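Local coordinates for protein gamma-glutamyl phosphate reductase (Thermotoga maritima, PDB 1O20) that probably catalyses the NADPH-dependent reduction of L-glutamyl 5-phosphate to the 5-semialdehyde, with release of phosphate, the second step of proline biosynthesis from glutamate, at residues G127-I132 and L210-G215; M201-E206 and R224-V229; P230-G235 and G395-R400; D370-Y375 and H402-V407. All blocks are in the same frame, centred on the assembly; numbering follows the deposited sequence.

Contact 1 of 4, residues G127-I132 and L210-G215; sequences GPIGII and LVIPRG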
loop_
_atom_site.group_PDB
_atom_site.type_symbol
_atom_site.label_atom_id
_atom_site.label_comp_id
_atom_site.label_asym_id
_atom_site.label_seq_id
_atom_site.Cartn_x
_atom_site.Cartn_y
_atom_site.Cartn_z
ATOM N N GLY A 127 9.439 -2.647 -15.515
ATOM C CA GLY A 127 9.709 -1.437 -16.267
ATOM C C GLY A 127 9.653 -0.160 -15.448
ATOM O O GLY A 127 9.479 -0.191 -14.272
ATOM N N PRO A 128 9.795 0.988 -16.080
ATOM C CA PRO A 128 9.791 2.261 -15.346
ATOM C C PRO A 128 8.471 2.452 -14.662
ATOM O O PRO A 128 7.419 2.179 -15.270
ATOM C CB PRO A 128 10.032 3.304 -16.445
ATOM C CG PRO A 128 10.644 2.521 -17.526
ATOM C CD PRO A 128 9.930 1.208 -17.515
ATOM N N ILE A 129 8.534 2.858 -13.401
ATOM C CA ILE A 129 7.377 3.116 -12.585
ATOM C C ILE A 129 7.212 4.600 -12.341
ATOM O O ILE A 129 8.151 5.256 -11.921
ATOM C CB ILE A 129 7.539 2.407 -11.220
ATOM C CG1 ILE A 129 7.720 0.895 -11.421
ATOM C CG2 ILE A 129 6.349 2.657 -10.376
ATOM C CD1 ILE A 129 8.107 0.168 -10.170
ATOM N N GLY A 130 6.013 5.111 -12.615
ATOM C CA GLY A 130 5.600 6.428 -12.169
ATOM C C GLY A 130 4.936 6.416 -10.796
ATOM O O GLY A 130 3.936 5.727 -10.579
ATOM N N ILE A 131 5.473 7.200 -9.871
ATOM C CA ILE A 131 4.859 7.362 -8.563
ATOM C C ILE A 131 4.280 8.780 -8.462
ATOM O O ILE A 131 4.998 9.773 -8.589
ATOM C CB ILE A 131 5.878 7.109 -7.421
ATOM C CG1 ILE A 131 6.553 5.747 -7.585
ATOM C CG2 ILE A 131 5.193 7.177 -6.099
ATOM C CD1 ILE A 131 5.650 4.540 -7.246
ATOM N N ILE A 132 2.976 8.857 -8.216
ATOM C CA ILE A 132 2.285 10.118 -8.080
ATOM C C ILE A 132 1.800 10.190 -6.653
ATOM O O ILE A 132 0.954 9.411 -6.237
ATOM C CB ILE A 132 1.138 10.240 -9.073
ATOM C CG1 ILE A 132 1.682 10.106 -10.501
ATOM C CG2 ILE A 132 0.455 11.600 -8.891
ATOM C CD1 ILE A 132 0.736 9.511 -11.471
ATOM N N LEU A 210 4.046 1.156 -15.477
ATOM C CA LEU A 210 3.193 1.081 -14.308
ATOM C C LEU A 210 3.122 2.454 -13.674
ATOM O O LEU A 210 4.115 3.148 -13.621
ATOM C CB LEU A 210 3.787 0.134 -13.270
ATOM C CG LEU A 210 3.084 -0.013 -11.924
ATOM C CD1 LEU A 210 1.670 -0.513 -12.150
ATOM C CD2 LEU A 210 3.817 -0.990 -11.040
ATOM N N VAL A 211 1.957 2.840 -13.196
ATOM C CA VAL A 211 1.853 3.976 -12.280
ATOM C C VAL A 211 1.157 3.550 -11.005
ATOM O O VAL A 211 0.279 2.659 -11.017
ATOM C CB VAL A 211 1.155 5.229 -12.867
ATOM C CG1 VAL A 211 1.906 5.779 -14.031
ATOM C CG2 VAL A 211 -0.267 4.931 -13.284
ATOM N N ILE A 212 1.601 4.156 -9.906
ATOM C CA ILE A 212 1.088 3.886 -8.585
ATOM C C ILE A 212 0.845 5.211 -7.894
ATOM O O ILE A 212 1.777 5.863 -7.446
ATOM C CB ILE A 212 2.054 3.064 -7.726
ATOM C CG1 ILE A 212 2.507 1.772 -8.457
ATOM C CG2 ILE A 212 1.381 2.744 -6.429
ATOM C CD1 ILE A 212 3.595 0.994 -7.702
ATOM N N PRO A 213 -0.414 5.608 -7.812
ATOM C CA PRO A 213 -0.793 6.794 -7.037
ATOM C C PRO A 213 -0.811 6.511 -5.546
ATOM O O PRO A 213 -1.231 5.443 -5.166
ATOM C CB PRO A 213 -2.210 7.098 -7.530
ATOM C CG PRO A 213 -2.752 5.812 -8.033
ATOM C CD PRO A 213 -1.566 4.978 -8.472
ATOM N N ARG A 214 -0.335 7.442 -4.738
ATOM C CA ARG A 214 -0.366 7.317 -3.282
ATOM C C ARG A 214 -0.879 8.641 -2.721
ATOM O O ARG A 214 -0.708 9.653 -3.342
ATOM C CB ARG A 214 1.037 7.023 -2.756
ATOM C CG ARG A 214 1.560 5.583 -3.117
ATOM C CD ARG A 214 0.709 4.468 -2.506
ATOM N NE ARG A 214 0.923 4.371 -1.063
ATOM C CZ ARG A 214 0.082 3.787 -0.189
ATOM N NH1 ARG A 214 -1.064 3.230 -0.590
ATOM N NH2 ARG A 214 0.388 3.762 1.110
ATOM N N GLY A 215 -1.536 8.645 -1.574
ATOM C CA GLY A 215 -2.123 9.872 -1.025
ATOM C C GLY A 215 -3.635 9.755 -0.976
ATOM O O GLY A 215 -4.163 8.645 -0.925
#

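Contact 2 of 4, residues M201-E206 and R224-V229; sequences MIRLRE and RDNATV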
loop_
_atom_site.group_PDB
_atom_site.type_symbol
_atom_site.label_atom_id
_atom_site.label_comp_id
_atom_site.label_asym_id
_atom_site.label_seq_id
_atom_site.Cartn_x
_atom_site.Cartn_y
_atom_site.Cartn_z
HETATM N N MSE A 201 0.993 12.169 -17.530
HETATM C CA MSE A 201 1.962 11.198 -17.063
HETATM C C MSE A 201 1.366 9.790 -17.103
HETATM O O MSE A 201 2.020 8.844 -17.496
HETATM C CB MSE A 201 2.381 11.545 -15.640
HETATM C CG MSE A 201 3.541 10.789 -15.153
HETATM SE SE MSE A 201 4.152 11.536 -13.421
HETATM C CE MSE A 201 4.753 9.825 -12.571
ATOM N N ILE A 202 0.108 9.678 -16.715
ATOM C CA ILE A 202 -0.566 8.393 -16.662
ATOM C C ILE A 202 -1.070 7.897 -18.027
ATOM O O ILE A 202 -1.720 6.869 -18.090
ATOM C CB ILE A 202 -1.717 8.431 -15.643
ATOM C CG1 ILE A 202 -2.867 9.342 -16.118
ATOM C CG2 ILE A 202 -1.187 8.877 -14.239
ATOM C CD1 ILE A 202 -3.951 9.562 -15.078
ATOM N N ARG A 203 -0.800 8.640 -19.080
ATOM C CA ARG A 203 -1.046 8.202 -20.456
ATOM C C ARG A 203 0.224 7.857 -21.243
ATOM O O ARG A 203 0.150 7.519 -22.443
ATOM C CB ARG A 203 -1.822 9.285 -21.210
ATOM C CG ARG A 203 -3.224 9.504 -20.701
ATOM C CD ARG A 203 -3.991 10.506 -21.559
ATOM N NE ARG A 203 -5.190 11.066 -20.931
ATOM C CZ ARG A 203 -6.319 10.383 -20.643
ATOM N NH1 ARG A 203 -6.437 9.074 -20.875
ATOM N NH2 ARG A 203 -7.356 11.039 -20.117
ATOM N N LEU A 204 1.391 7.909 -20.590
ATOM C CA LEU A 204 2.677 7.763 -21.316
ATOM C C LEU A 204 3.074 6.292 -21.441
ATOM O O LEU A 204 4.010 5.808 -20.782
ATOM C CB LEU A 204 3.785 8.537 -20.611
ATOM C CG LEU A 204 3.832 10.049 -20.797
ATOM C CD1 LEU A 204 5.019 10.543 -19.960
ATOM C CD2 LEU A 204 3.945 10.456 -22.281
ATOM N N ARG A 205 2.377 5.595 -22.328
ATOM C CA ARG A 205 2.559 4.169 -22.454
ATOM C C ARG A 205 3.881 3.807 -23.139
ATOM O O ARG A 205 4.334 2.680 -23.006
ATOM C CB ARG A 205 1.408 3.573 -23.272
ATOM C CG ARG A 205 0.062 3.509 -22.557
ATOM C CD ARG A 205 -1.004 2.766 -23.390
ATOM N NE ARG A 205 -0.507 1.430 -23.744
ATOM C CZ ARG A 205 -0.955 0.664 -24.749
ATOM N NH1 ARG A 205 -1.945 1.063 -25.522
ATOM N NH2 ARG A 205 -0.415 -0.534 -24.955
ATOM N N GLU A 206 4.469 4.717 -23.907
ATOM C CA GLU A 206 5.737 4.408 -24.575
ATOM C C GLU A 206 6.919 4.442 -23.593
ATOM O O GLU A 206 8.003 3.967 -23.931
ATOM C CB GLU A 206 6.014 5.372 -25.762
ATOM N N ARG A 224 -6.604 6.419 -11.399
ATOM C CA ARG A 224 -7.126 5.132 -11.854
ATOM C C ARG A 224 -8.189 5.289 -12.954
ATOM O O ARG A 224 -8.231 4.477 -13.852
ATOM C CB ARG A 224 -7.626 4.231 -10.711
ATOM C CG ARG A 224 -8.232 2.864 -11.201
ATOM C CD ARG A 224 -7.264 1.970 -11.974
ATOM N NE ARG A 224 -7.850 0.693 -12.405
ATOM C CZ ARG A 224 -8.581 0.520 -13.518
ATOM N NH1 ARG A 224 -8.821 1.529 -14.352
ATOM N NH2 ARG A 224 -9.071 -0.682 -13.793
ATOM N N ASP A 225 -9.007 6.334 -12.885
ATOM C CA ASP A 225 -10.078 6.605 -13.874
ATOM C C ASP A 225 -9.563 6.978 -15.267
ATOM O O ASP A 225 -10.216 6.707 -16.275
ATOM C CB ASP A 225 -10.938 7.792 -13.405
ATOM C CG ASP A 225 -11.755 7.480 -12.163
ATOM O OD1 ASP A 225 -12.508 8.374 -11.665
ATOM O OD2 ASP A 225 -11.716 6.361 -11.633
ATOM N N ASN A 226 -8.418 7.656 -15.304
ATOM C CA ASN A 226 -7.899 8.286 -16.516
ATOM C C ASN A 226 -6.588 7.680 -17.087
ATOM O O ASN A 226 -6.150 8.071 -18.153
ATOM C CB ASN A 226 -7.691 9.765 -16.195
ATOM C CG ASN A 226 -9.009 10.499 -15.950
ATOM O OD1 ASN A 226 -9.726 10.821 -16.894
ATOM N ND2 ASN A 226 -9.325 10.756 -14.698
ATOM N N ALA A 227 -5.979 6.732 -16.393
ATOM C CA ALA A 227 -4.707 6.122 -16.822
ATOM C C ALA A 227 -4.863 5.242 -18.056
ATOM O O ALA A 227 -5.809 4.487 -18.108
ATOM C CB ALA A 227 -4.146 5.274 -15.731
ATOM N N THR A 228 -3.956 5.348 -19.036
ATOM C CA THR A 228 -3.768 4.276 -20.013
ATOM C C THR A 228 -2.591 3.349 -19.672
ATOM O O THR A 228 -2.540 2.219 -20.154
ATOM C CB THR A 228 -3.672 4.786 -21.480
ATOM O OG1 THR A 228 -2.490 5.563 -21.710
ATOM C CG2 THR A 228 -4.866 5.738 -21.808
ATOM N N VAL A 229 -1.673 3.813 -18.835
ATOM C CA VAL A 229 -0.582 2.995 -18.318
ATOM C C VAL A 229 -1.199 2.109 -17.247
ATOM O O VAL A 229 -2.048 2.589 -16.512
ATOM C CB VAL A 229 0.522 3.889 -17.697
ATOM C CG1 VAL A 229 1.575 3.064 -16.985
ATOM C CG2 VAL A 229 1.167 4.777 -18.780
#

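Contact 3 of 4, residues P230-G235 and G395-R400; sequences PVLETG and GISTQR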
loop_
_atom_site.group_PDB
_atom_site.type_symbol
_atom_site.label_atom_id
_atom_site.label_comp_id
_atom_site.label_asym_id
_atom_site.label_seq_id
_atom_site.Cartn_x
_atom_site.Cartn_y
_atom_site.Cartn_z
ATOM N N PRO A 230 -0.802 0.842 -17.143
ATOM C CA PRO A 230 -1.297 -0.023 -16.054
ATOM C C PRO A 230 -1.170 0.628 -14.648
ATOM O O PRO A 230 -0.160 1.312 -14.372
ATOM C CB PRO A 230 -0.405 -1.258 -16.157
ATOM C CG PRO A 230 0.054 -1.316 -17.635
ATOM C CD PRO A 230 0.072 0.118 -18.084
ATOM N N VAL A 231 -2.156 0.409 -13.793
ATOM C CA VAL A 231 -2.184 1.003 -12.477
ATOM C C VAL A 231 -2.258 -0.069 -11.434
ATOM O O VAL A 231 -2.934 -1.072 -11.663
ATOM C CB VAL A 231 -3.412 1.916 -12.297
ATOM C CG1 VAL A 231 -3.448 2.548 -10.904
ATOM C CG2 VAL A 231 -3.382 2.977 -13.315
ATOM N N LEU A 232 -1.568 0.135 -10.305
ATOM C CA LEU A 232 -1.872 -0.598 -9.071
ATOM C C LEU A 232 -2.579 0.368 -8.134
ATOM O O LEU A 232 -1.999 1.346 -7.668
ATOM C CB LEU A 232 -0.618 -1.188 -8.406
ATOM C CG LEU A 232 -0.058 -2.434 -9.073
ATOM C CD1 LEU A 232 1.251 -2.801 -8.413
ATOM C CD2 LEU A 232 -1.052 -3.579 -8.981
ATOM N N GLU A 233 -3.853 0.094 -7.912
ATOM C CA GLU A 233 -4.739 0.901 -7.085
ATOM C C GLU A 233 -4.746 0.443 -5.608
ATOM O O GLU A 233 -5.245 -0.662 -5.271
ATOM C CB GLU A 233 -6.146 0.791 -7.662
ATOM C CG GLU A 233 -7.199 1.563 -6.907
ATOM C CD GLU A 233 -8.504 1.632 -7.674
ATOM O OE1 GLU A 233 -8.781 0.752 -8.541
ATOM O OE2 GLU A 233 -9.250 2.597 -7.429
ATOM N N THR A 234 -4.213 1.297 -4.731
ATOM C CA THR A 234 -4.274 1.056 -3.295
ATOM C C THR A 234 -5.541 1.665 -2.758
ATOM O O THR A 234 -5.560 2.858 -2.394
ATOM C CB THR A 234 -3.037 1.669 -2.584
ATOM O OG1 THR A 234 -3.015 3.104 -2.756
ATOM C CG2 THR A 234 -1.736 1.145 -3.227
ATOM N N GLY A 235 -6.615 0.864 -2.733
ATOM C CA GLY A 235 -7.953 1.401 -2.578
ATOM C C GLY A 235 -8.395 1.607 -1.125
ATOM O O GLY A 235 -7.637 1.355 -0.190
ATOM N N GLY A 395 2.355 -0.138 -0.937
ATOM C CA GLY A 395 1.027 0.025 -0.368
ATOM C C GLY A 395 0.209 -1.229 -0.611
ATOM O O GLY A 395 0.740 -2.202 -1.119
ATOM N N ILE A 396 -1.071 -1.202 -0.242
ATOM C CA ILE A 396 -1.906 -2.373 -0.347
ATOM C C ILE A 396 -2.769 -2.254 -1.554
ATOM O O ILE A 396 -3.720 -1.429 -1.562
ATOM C CB ILE A 396 -2.830 -2.501 0.843
ATOM C CG1 ILE A 396 -2.061 -2.425 2.178
ATOM C CG2 ILE A 396 -3.634 -3.786 0.695
ATOM C CD1 ILE A 396 -1.250 -3.645 2.499
ATOM N N SER A 397 -2.523 -3.089 -2.558
ATOM C CA SER A 397 -3.406 -3.136 -3.698
ATOM C C SER A 397 -4.764 -3.814 -3.378
ATOM O O SER A 397 -4.795 -4.888 -2.766
ATOM C CB SER A 397 -2.751 -3.933 -4.809
ATOM O OG SER A 397 -3.731 -4.299 -5.743
ATOM N N THR A 398 -5.861 -3.230 -3.854
ATOM C CA THR A 398 -7.193 -3.811 -3.695
ATOM C C THR A 398 -7.861 -4.189 -4.974
ATOM O O THR A 398 -9.043 -4.427 -4.955
ATOM C CB THR A 398 -8.134 -2.882 -2.916
ATOM O OG1 THR A 398 -8.159 -1.584 -3.510
ATOM C CG2 THR A 398 -7.589 -2.658 -1.493
ATOM N N GLN A 399 -7.096 -4.288 -6.065
ATOM C CA GLN A 399 -7.586 -4.754 -7.360
ATOM C C GLN A 399 -7.310 -6.231 -7.658
ATOM O O GLN A 399 -6.415 -6.818 -7.102
ATOM C CB GLN A 399 -6.951 -3.938 -8.447
ATOM C CG GLN A 399 -5.425 -4.186 -8.628
ATOM C CD GLN A 399 -4.927 -3.238 -9.667
ATOM O OE1 GLN A 399 -5.267 -2.039 -9.595
ATOM N NE2 GLN A 399 -4.212 -3.753 -10.689
ATOM N N ARG A 400 -8.106 -6.800 -8.550
ATOM C CA ARG A 400 -8.078 -8.216 -8.896
ATOM C C ARG A 400 -7.260 -8.434 -10.179
ATOM O O ARG A 400 -7.752 -9.047 -11.199
ATOM C CB ARG A 400 -9.519 -8.702 -9.126
ATOM C CG ARG A 400 -10.117 -9.475 -7.970
ATOM C CD ARG A 400 -11.407 -10.194 -8.342
ATOM N NE ARG A 400 -12.419 -9.787 -7.419
ATOM C CZ ARG A 400 -13.596 -9.215 -7.719
ATOM N NH1 ARG A 400 -14.015 -8.996 -8.984
ATOM N NH2 ARG A 400 -14.375 -8.882 -6.707
HETATM O O HOH W 1 -7.757 -0.936 -10.043
HETATM O O HOH W 2 -9.960 -1.402 -6.125
HETATM O O HOH W 3 -5.075 0.261 0.334
#

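Contact 4 of 4, residues D370-Y375 and H402-V407; sequences DAAAVY and HARGPV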
loop_
_atom_site.group_PDB
_atom_site.type_symbol
_atom_site.label_atom_id
_atom_site.label_comp_id
_atom_site.label_asym_id
_atom_site.label_seq_id
_atom_site.Cartn_x
_atom_site.Cartn_y
_atom_site.Cartn_z
ATOM N N ASP A 370 -14.301 -12.291 -0.706
ATOM C CA ASP A 370 -13.249 -11.994 -1.622
ATOM C C ASP A 370 -12.748 -10.599 -1.313
ATOM O O ASP A 370 -13.447 -9.622 -1.541
ATOM C CB ASP A 370 -13.768 -12.049 -3.057
ATOM C CG ASP A 370 -12.701 -11.661 -4.037
ATOM O OD1 ASP A 370 -12.749 -10.510 -4.560
ATOM O OD2 ASP A 370 -11.733 -12.400 -4.242
ATOM N N ALA A 371 -11.557 -10.526 -0.757
ATOM C CA ALA A 371 -10.937 -9.261 -0.391
ATOM C C ALA A 371 -9.469 -9.546 -0.444
ATOM O O ALA A 371 -9.103 -10.697 -0.468
ATOM C CB ALA A 371 -11.349 -8.810 1.067
ATOM N N ALA A 372 -8.626 -8.533 -0.489
ATOM C CA ALA A 372 -7.196 -8.768 -0.457
ATOM C C ALA A 372 -6.742 -9.632 0.691
ATOM O O ALA A 372 -5.819 -10.431 0.509
ATOM C CB ALA A 372 -6.443 -7.480 -0.414
ATOM N N ALA A 373 -7.323 -9.437 1.870
ATOM C CA ALA A 373 -7.036 -10.246 3.038
ATOM C C ALA A 373 -8.315 -10.607 3.827
ATOM O O ALA A 373 -9.081 -9.718 4.172
ATOM C CB ALA A 373 -6.037 -9.555 3.950
ATOM N N VAL A 374 -8.498 -11.911 4.101
ATOM C CA VAL A 374 -9.624 -12.462 4.841
ATOM C C VAL A 374 -9.101 -13.242 6.062
ATOM O O VAL A 374 -8.241 -14.118 5.949
ATOM C CB VAL A 374 -10.459 -13.345 3.957
ATOM C CG1 VAL A 374 -11.787 -13.738 4.642
ATOM C CG2 VAL A 374 -10.744 -12.627 2.660
ATOM N N TYR A 375 -9.577 -12.850 7.240
ATOM C CA TYR A 375 -9.057 -13.320 8.514
ATOM C C TYR A 375 -10.063 -14.164 9.263
ATOM O O TYR A 375 -11.249 -13.882 9.224
ATOM C CB TYR A 375 -8.740 -12.158 9.409
ATOM C CG TYR A 375 -7.672 -11.227 8.887
ATOM C CD1 TYR A 375 -6.359 -11.404 9.263
ATOM C CD2 TYR A 375 -7.969 -10.222 7.960
ATOM C CE1 TYR A 375 -5.360 -10.596 8.799
ATOM C CE2 TYR A 375 -6.964 -9.396 7.477
ATOM C CZ TYR A 375 -5.656 -9.600 7.932
ATOM O OH TYR A 375 -4.621 -8.828 7.497
ATOM N N HIS A 402 -2.939 -8.489 -11.460
ATOM C CA HIS A 402 -1.486 -8.428 -11.323
ATOM C C HIS A 402 -1.035 -8.675 -9.915
ATOM O O HIS A 402 -0.286 -9.587 -9.680
ATOM C CB HIS A 402 -0.854 -7.113 -11.838
ATOM C CG HIS A 402 0.641 -7.128 -11.778
ATOM N ND1 HIS A 402 1.406 -7.743 -12.740
ATOM C CD2 HIS A 402 1.500 -6.728 -10.810
ATOM C CE1 HIS A 402 2.678 -7.685 -12.386
ATOM N NE2 HIS A 402 2.765 -7.061 -11.222
ATOM N N ALA A 403 -1.453 -7.821 -8.978
ATOM C CA ALA A 403 -1.070 -7.963 -7.595
ATOM C C ALA A 403 -2.173 -7.425 -6.677
ATOM O O ALA A 403 -2.811 -6.384 -6.967
ATOM C CB ALA A 403 0.251 -7.193 -7.349
ATOM N N ARG A 404 -2.352 -8.136 -5.567
ATOM C CA ARG A 404 -3.310 -7.824 -4.551
ATOM C C ARG A 404 -2.661 -7.965 -3.198
ATOM O O ARG A 404 -1.751 -8.795 -3.017
ATOM C CB ARG A 404 -4.587 -8.698 -4.698
ATOM C CG ARG A 404 -5.666 -8.297 -3.701
ATOM C CD ARG A 404 -7.132 -8.258 -4.164
ATOM N NE ARG A 404 -7.622 -9.577 -4.345
ATOM C CZ ARG A 404 -8.869 -10.017 -4.176
ATOM N NH1 ARG A 404 -9.871 -9.248 -3.864
ATOM N NH2 ARG A 404 -9.096 -11.306 -4.420
ATOM N N GLY A 405 -3.080 -7.118 -2.257
ATOM C CA GLY A 405 -2.372 -6.993 -0.990
ATOM C C GLY A 405 -1.101 -6.145 -1.082
ATOM O O GLY A 405 -0.918 -5.363 -1.987
ATOM N N PRO A 406 -0.201 -6.308 -0.143
ATOM C CA PRO A 406 1.038 -5.528 -0.150
ATOM C C PRO A 406 1.828 -5.688 -1.476
ATOM O O PRO A 406 2.067 -6.796 -1.954
ATOM C CB PRO A 406 1.815 -6.098 1.026
ATOM C CG PRO A 406 0.812 -6.786 1.888
ATOM C CD PRO A 406 -0.269 -7.270 0.975
ATOM N N VAL A 407 2.232 -4.555 -2.017
ATOM C CA VAL A 407 2.979 -4.430 -3.251
ATOM C C VAL A 407 4.431 -4.286 -2.830
ATOM O O VAL A 407 4.850 -3.213 -2.377
ATOM C CB VAL A 407 2.558 -3.200 -4.018
ATOM C CG1 VAL A 407 3.369 -3.083 -5.330
ATOM C CG2 VAL A 407 1.063 -3.237 -4.334
#

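Contact 1 of 4, residues G127-I132 and L210-G215
Gly130 is held by Leu210 and Ile212 through both of its backbone polar groups, the standard ladder of two neighbouring parallel strands. Its N donates to Leu210 O at 2.9 Å, and its O accepts from Ile212 N at the same distance. The ladder continues with a weak bond from Ile132 N to Ile212 O and closes with Arg214 N on Ile132 O at 2.8 Å. Between these rungs CA-H groups also lean on carbonyls, as at Val211 CA and Gly130 O, 3.2 Å apart.

On the face that carries Ile129, Ile131, Leu210 and Ile212, the Ile131 and Ile212 side chains run side by side, and Ile131 CD1 rests 3.9 Å from Ile212 CB. A second torsion of -73° folds that methyl over toward its neighbour. Ile129 CG2 reaches Ile212 CD1 at 4.2 Å. The other face bears Val211, Ile132 and Pro213; Val223 of helix 217-226 touches all three, and Leu219 touches Ile132 as well. Strand 129-132 is an inner strand and 210-213 an outermost one of a four-stranded parallel sheet, consistent with the dinucleotide-binding domain of the aldehyde dehydrogenase fold. The peptide groups thus pair along the ladder, and mostly aliphatic side chains line both faces.

Contact 2 of 4, residues M201-E206 and R224-V229
Ile202 O, in the type I turn from Met201 to Leu204 that follows helix 196-201, is gripped by two successive amides just beyond helix 217-226: Val229 N at 3.1 Å, nearly straight at 174°, and Thr228 N at 2.9 Å, more bent at 134°. Ala227 CA-H leans on the same oxygen.

Beside this carbonyl the Ile202 side chain lies along the end of the helix. Its first torsion of 69° sets CG1 between the backbone N and the carbonyl carbon, and from there CD1 reaches Ala227 N at 3.7 Å and Asn226 CB. Val229 CG2 packs against the backbone of Leu204, 3.6 Å from its C. Arg203 stretches out, extended from CG to NE, to lay one guanidinium face over Asn226 O, while Thr228 CG2 sits at its edge, 3.8 Å from NH1. The amide of Asn226 turns back to its own helix, where ND2 bonds Phe222 O. Arg205 crosses Thr228 at about a right angle, its CG 3.4 Å from Thr228 OG1.

Further in, Ile202 also meets Ile132 of the sheet. A single carbonyl with two amide donors therefore fastens the two loops, with aliphatic packing inside and the two arginine side chains on the exposed side.

Contact 3 of 4, residues P230-G235 and G395-R400
Val231 O receives Gln399 NE2 at 3.1 Å, in the carbonyl plane but with a bent N-H angle of 136°; the same NE2 also donates to Phe401 O. Leu232 comes next, its CD2 packed 3.6 Å from Gln399 NE2 with the two side chains crossing at about a right angle. Glu233 N then donates to Gln399 OE1 at 3.1 Å, arriving well above the plane of that amide. The glutamine can serve both backbone groups because a first torsion of 69° and an extended chain beyond CG carry its amide alongside the 231-233 backbone.

Glu233 O accepts Thr398 N at 3.0 Å, and Ser397 CA-H leans on the same oxygen. The Glu233 carboxylate is joined to Gln399 OE1 through one bridging water and, more weakly, to Thr398 OG1 through another. Thr234 presses CB against Ile396 O, 3.3 Å away, and its CA-H points at that oxygen too. At Gly235 the backbone N gives a weak bond to Thr398 OG1, while a third water bridges Gly235 O and Ile396 O.

Leu210 touches Leu232, and Ile220 of helix 217-226 touches Glu233 and Thr234. The loop between helix 217-226 and strand 239-243, passing from one parallel sheet to the other, thus meets the 395-399 segment at 99°, joined by a side-chain amide that serves one backbone C=O and one N-H, with waters adding bridges.

Contact 4 of 4, residues D370-Y375 and H402-V407
A two-pronged salt bridge, end-on between a guanidinium and a carboxylate, ties the loop leading into strand 373-376, at the edge of the larger parallel sheet, to the small antiparallel hairpin of strands 396-397 and 405-406. Arg404 NH2 meets Asp370 OD2 at 2.9 Å, with a nearly straight N-H angle of 175°; the oxygen is approached on its syn side and lies in the guanidinium plane. The second prong, Arg404 NH1 to Asp370 OD1, is longer at 3.2 Å and comes from above the carboxylate plane. The two flat groups are turned 42° against each other, consistent with one prong being better aligned than the other.

To get there the arginine leaves its backbone with CG opposite the N (chi1 -175°) and then bends at its second and third torsions, passing alongside Ala372. The aliphatic stem does the packing: Arg404 CG touches Ala372 CB at 3.5 Å, and CD lies 3.7 Å from Ala372 CA. One face of the guanidinium is laid over the 371-372 peptide, with Ala371 C 3.5 Å from NH1. Ala372 CB also approaches Gly405 N at 3.9 Å.

Asp370 is shared, since its OD1 takes a further salt bridge from Arg400 NE; two arginines on one carboxylate would be expected to favour its charged form. Beyond the bridge, Ala372 and Ala373 bond through their backbones to Gly349 and His350, and strand 351-355 flanks strand 373-376, while Gly405 pairs with Ser397 in the hairpin.

Contacts 1 and 3 are buried; contact 2, partly exposed, lies beside the sheet of contact 1. In contact 1, a pairing of parallel strands, the chemistry is backbone bonding between aliphatic faces. Ile132 touches Ile202, and strand 210-213 leads into the helix whose end contact 2 holds. Contact 3 is largely polar, relying on a glutamine amide and waters where no regular sheet joins the segments; Pro230 O also accepts from Val211 N, linking it to contact 1. Contact 4, partly buried, replaces these with a charged pair. Contacts 3 and 4 share the hairpin of strands 396-397 and 405-406, whereas contacts 2 and 4 lie about 23 Å apart between centres.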